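Local coordinates for protein alpha-galactosidase 1 (Saccharomyces cerevisiae, PDB 3LRK) that hydrolyses terminal, non-reducing alpha-D-galactose residues from alpha-D-galactosides such as galactose oligosaccharides, galactomannans and galactolipids, at residues Y307-V312 with D395-R400. The protein carries 1 engineered substitution. Numbering follows the deposited sequence.
With GOL (glycerol), chain J.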
ATOM      1  N   TYR A 307      28.862 -25.415  -9.279  1.00 25.55           N
ATOM      2  CA  TYR A 307      28.740 -24.680 -10.549  1.00 25.23           C
ATOM      3  C   TYR A 307      28.815 -25.586 -11.778  1.00 25.76           C
ATOM      4  O   TYR A 307      28.328 -25.228 -12.845  1.00 25.07           O
ATOM      5  CB  TYR A 307      29.849 -23.641 -10.682  1.00 25.08           C
ATOM      6  CG  TYR A 307      29.630 -22.362  -9.909  1.00 24.87           C
ATOM      7  CD1 TYR A 307      30.567 -21.932  -8.971  1.00 23.73           C
ATOM      8  CD2 TYR A 307      28.493 -21.567 -10.133  1.00 25.07           C
ATOM      9  CE1 TYR A 307      30.384 -20.739  -8.258  1.00 24.54           C
ATOM     10  CE2 TYR A 307      28.298 -20.375  -9.423  1.00 24.24           C
ATOM     11  CZ  TYR A 307      29.243 -19.972  -8.493  1.00 23.44           C
ATOM     12  OH  TYR A 307      29.044 -18.804  -7.799  1.00 23.03           O
ATOM     13  N   SER A 308      29.451 -26.746 -11.622  1.00 26.26           N
ATOM     14  CA  SER A 308      29.698 -27.638 -12.747  1.00 27.18           C
ATOM     15  C   SER A 308      28.705 -28.799 -12.837  1.00 27.52           C
ATOM     16  O   SER A 308      28.871 -29.688 -13.673  1.00 27.58           O
ATOM     17  CB  SER A 308      31.144 -28.156 -12.707  1.00 26.89           C
ATOM     18  OG  SER A 308      31.268 -29.198 -11.758  1.00 29.30           O
ATOM     19  N   GLN A 309      27.663 -28.785 -12.005  1.00 27.88           N
ATOM     20  CA  GLN A 309      26.655 -29.855 -12.037  1.00 28.21           C
ATOM     21  C   GLN A 309      25.748 -29.745 -13.269  1.00 27.97           C
ATOM     22  O   GLN A 309      24.733 -29.026 -13.262  1.00 28.20           O
ATOM     23  CB  GLN A 309      25.851 -29.918 -10.728  1.00 28.13           C
ATOM     24  CG  GLN A 309      24.932 -31.165 -10.586  1.00 29.78           C
ATOM     25  CD  GLN A 309      25.700 -32.463 -10.290  1.00 30.39           C
ATOM     26  OE1 GLN A 309      26.929 -32.489 -10.309  1.00 31.97           O
ATOM     27  NE2 GLN A 309      24.969 -33.537 -10.016  1.00 28.95           N
ATOM     28  N   ALA A 310      26.120 -30.486 -14.314  1.00 27.17           N
ATOM     29  CA  ALA A 310      25.424 -30.483 -15.600  1.00 26.35           C
ATOM     30  C   ALA A 310      23.933 -30.779 -15.488  1.00 25.91           C
ATOM     31  O   ALA A 310      23.131 -30.179 -16.192  1.00 25.23           O
ATOM     32  CB  ALA A 310      26.089 -31.461 -16.562  1.00 26.56           C
ATOM     33  N   SER A 311      23.586 -31.693 -14.586  1.00 25.59           N
ATOM     34  CA  SER A 311      22.211 -32.131 -14.344  1.00 26.03           C
ATOM     35  C   SER A 311      21.313 -30.974 -13.890  1.00 25.41           C
ATOM     36  O   SER A 311      20.143 -30.869 -14.280  1.00 25.32           O
ATOM     37  CB  SER A 311      22.230 -33.196 -13.248  1.00 25.78           C
ATOM     38  OG  SER A 311      21.154 -34.088 -13.425  1.00 31.18           O
ATOM     39  N   VAL A 312      21.868 -30.117 -13.045  1.00 24.86           N
ATOM     40  CA  VAL A 312      21.119 -28.987 -12.500  1.00 24.00           C
ATOM     41  C   VAL A 312      21.019 -27.844 -13.523  1.00 23.99           C
ATOM     42  O   VAL A 312      19.957 -27.221 -13.663  1.00 24.09           O
ATOM     43  CB  VAL A 312      21.709 -28.538 -11.142  1.00 24.05           C
ATOM     44  CG1 VAL A 312      21.053 -27.254 -10.641  1.00 23.10           C
ATOM     45  CG2 VAL A 312      21.556 -29.650 -10.100  1.00 23.89           C
ATOM     46  N   ASP A 395      18.087 -38.678  -8.764  1.00 31.50           N
ATOM     47  CA  ASP A 395      18.773 -37.725  -7.885  1.00 31.39           C
ATOM     48  C   ASP A 395      19.673 -36.854  -8.751  1.00 31.40           C
ATOM     49  O   ASP A 395      20.684 -37.326  -9.282  1.00 31.16           O
ATOM     50  CB  ASP A 395      19.591 -38.470  -6.814  1.00 31.49           C
ATOM     51  CG  ASP A 395      20.296 -37.531  -5.818  1.00 32.46           C
ATOM     52  OD1 ASP A 395      20.338 -36.297  -6.038  1.00 31.10           O
ATOM     53  OD2 ASP A 395      20.820 -38.042  -4.800  1.00 31.93           O
ATOM     54  N   LEU A 396      19.305 -35.578  -8.880  1.00 30.86           N
ATOM     55  CA  LEU A 396      20.056 -34.641  -9.720  1.00 30.82           C
ATOM     56  C   LEU A 396      21.431 -34.278  -9.144  1.00 30.59           C
ATOM     57  O   LEU A 396      22.266 -33.703  -9.848  1.00 30.61           O
ATOM     58  CB  LEU A 396      19.225 -33.375 -10.005  1.00 30.63           C
ATOM     59  CG  LEU A 396      17.977 -33.550 -10.885  1.00 30.86           C
ATOM     60  CD1 LEU A 396      17.035 -32.345 -10.793  1.00 31.04           C
ATOM     61  CD2 LEU A 396      18.329 -33.826 -12.341  1.00 30.88           C
ATOM     62  N   TRP A 397      21.669 -34.614  -7.874  1.00 30.49           N
ATOM     63  CA  TRP A 397      22.974 -34.351  -7.252  1.00 31.01           C
ATOM     64  C   TRP A 397      23.940 -35.547  -7.259  1.00 31.57           C
ATOM     65  O   TRP A 397      25.107 -35.417  -6.886  1.00 31.60           O
ATOM     66  CB  TRP A 397      22.823 -33.712  -5.864  1.00 30.37           C
ATOM     67  CG  TRP A 397      22.530 -32.242  -6.008  1.00 30.49           C
ATOM     68  CD1 TRP A 397      21.326 -31.618  -5.818  1.00 29.31           C
ATOM     69  CD2 TRP A 397      23.448 -31.226  -6.437  1.00 29.45           C
ATOM     70  NE1 TRP A 397      21.447 -30.271  -6.085  1.00 28.13           N
ATOM     71  CE2 TRP A 397      22.738 -30.006  -6.467  1.00 28.83           C
ATOM     72  CE3 TRP A 397      24.806 -31.230  -6.796  1.00 29.10           C
ATOM     73  CZ2 TRP A 397      23.338 -28.798  -6.838  1.00 28.64           C
ATOM     74  CZ3 TRP A 397      25.405 -30.024  -7.160  1.00 29.31           C
ATOM     75  CH2 TRP A 397      24.668 -28.827  -7.182  1.00 29.58           C
ATOM     76  N   ALA A 398      23.448 -36.693  -7.719  1.00 32.45           N
ATOM     77  CA  ALA A 398      24.289 -37.871  -7.924  1.00 33.50           C
ATOM     78  C   ALA A 398      25.358 -37.589  -8.977  1.00 34.08           C
ATOM     79  O   ALA A 398      25.155 -36.779  -9.890  1.00 34.40           O
ATOM     80  CB  ALA A 398      23.448 -39.053  -8.337  1.00 33.50           C
ATOM     81  N   ASN A 399      26.501 -38.256  -8.835  1.00 34.91           N
ATOM     82  CA  ASN A 399      27.603 -38.154  -9.795  1.00 35.57           C
ATOM     83  C   ASN A 399      28.193 -36.748  -9.905  1.00 35.71           C
ATOM     84  O   ASN A 399      28.661 -36.349 -10.971  1.00 35.69           O
ATOM     85  CB  ASN A 399      27.184 -38.667 -11.184  1.00 35.96           C
ATOM     86  CG  ASN A 399      26.570 -40.056 -11.141  1.00 37.27           C
ATOM     87  OD1 ASN A 399      26.922 -40.881 -10.294  1.00 40.06           O
ATOM     88  ND2 ASN A 399      25.647 -40.321 -12.059  1.00 39.38           N
ATOM     89  N   ARG A 400      28.162 -35.995  -8.810  1.00 35.88           N
ATOM     90  CA  ARG A 400      28.798 -34.685  -8.802  1.00 36.15           C
ATOM     91  C   ARG A 400      30.316 -34.886  -8.747  1.00 36.23           C
ATOM     92  O   ARG A 400      30.798 -35.895  -8.220  1.00 36.13           O
ATOM     93  CB  ARG A 400      28.270 -33.811  -7.651  1.00 36.01           C
ATOM     94  CG  ARG A 400      29.277 -33.454  -6.592  1.00 36.69           C
ATOM     95  CD  ARG A 400      29.104 -32.029  -6.099  1.00 36.13           C
ATOM     96  NE  ARG A 400      28.440 -31.993  -4.810  1.00 36.10           N
ATOM     97  CZ  ARG A 400      28.664 -31.095  -3.852  1.00 33.07           C
ATOM     98  NH1 ARG A 400      29.554 -30.130  -4.009  1.00 33.18           N
ATOM     99  NH2 ARG A 400      27.988 -31.183  -2.720  1.00 32.37           N
TER
HETATM  100  C1  GOL J7003      30.114 -32.425 -14.688  1.00 44.13           C
HETATM  101  O1  GOL J7003      29.639 -31.535 -15.679  1.00 42.30           O
HETATM  102  C2  GOL J7003      29.028 -33.436 -14.336  1.00 44.71           C
HETATM  103  O2  GOL J7003      27.936 -32.765 -13.752  1.00 43.23           O
HETATM  104  C3  GOL J7003      29.588 -34.463 -13.355  1.00 45.26           C
HETATM  105  O3  GOL J7003      28.828 -35.649 -13.444  1.00 46.02           O
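The carboxamide of Q309 reaches into the turn D395-A398 and spends both hydrogens of NE2 on backbone carbonyls. One bond, from Q309 NE2 to L396 O, is short and nearly straight (2.7 Å, 168° at the hydrogen) and lies in the amide plane. The other, to A398 O at 3.2 Å, is more bent and comes from above the plane of that carbonyl. CG of Q309 stands anti to the backbone N (chi1 -170°) and the chain then bends at chi2, which lays the amide almost parallel to the indole of W397, the two planes 14° apart. Q309 CG makes a CH-pi contact 4.0 Å from the centroid of the six-membered ring, and V312 CG2 makes another at 4.2 Å over the same face. The indole NE1 bonds S281 OG, and R400 pairs with D273, both on helix 273-285. Within the type I turn, W397 N is taken by D395 OD1 in an Asx turn, 2.8 Å away. A glycerol, probably from the crystallisation liquor, bridges the segments: its O2 accepts from A310 N at 3.0 Å, while its O3 donates to N399 O at 2.6 Å. With an alanine at Q309, the carbonyls of L396 and A398 would probably lose their shared donor, and part of the indole face would be uncovered. Where the catalytic barrel meets the C-terminal beta sandwich, one glutamine thus does two jobs: its amide satisfies main-chain acceptors while its methylenes pack on tryptophan.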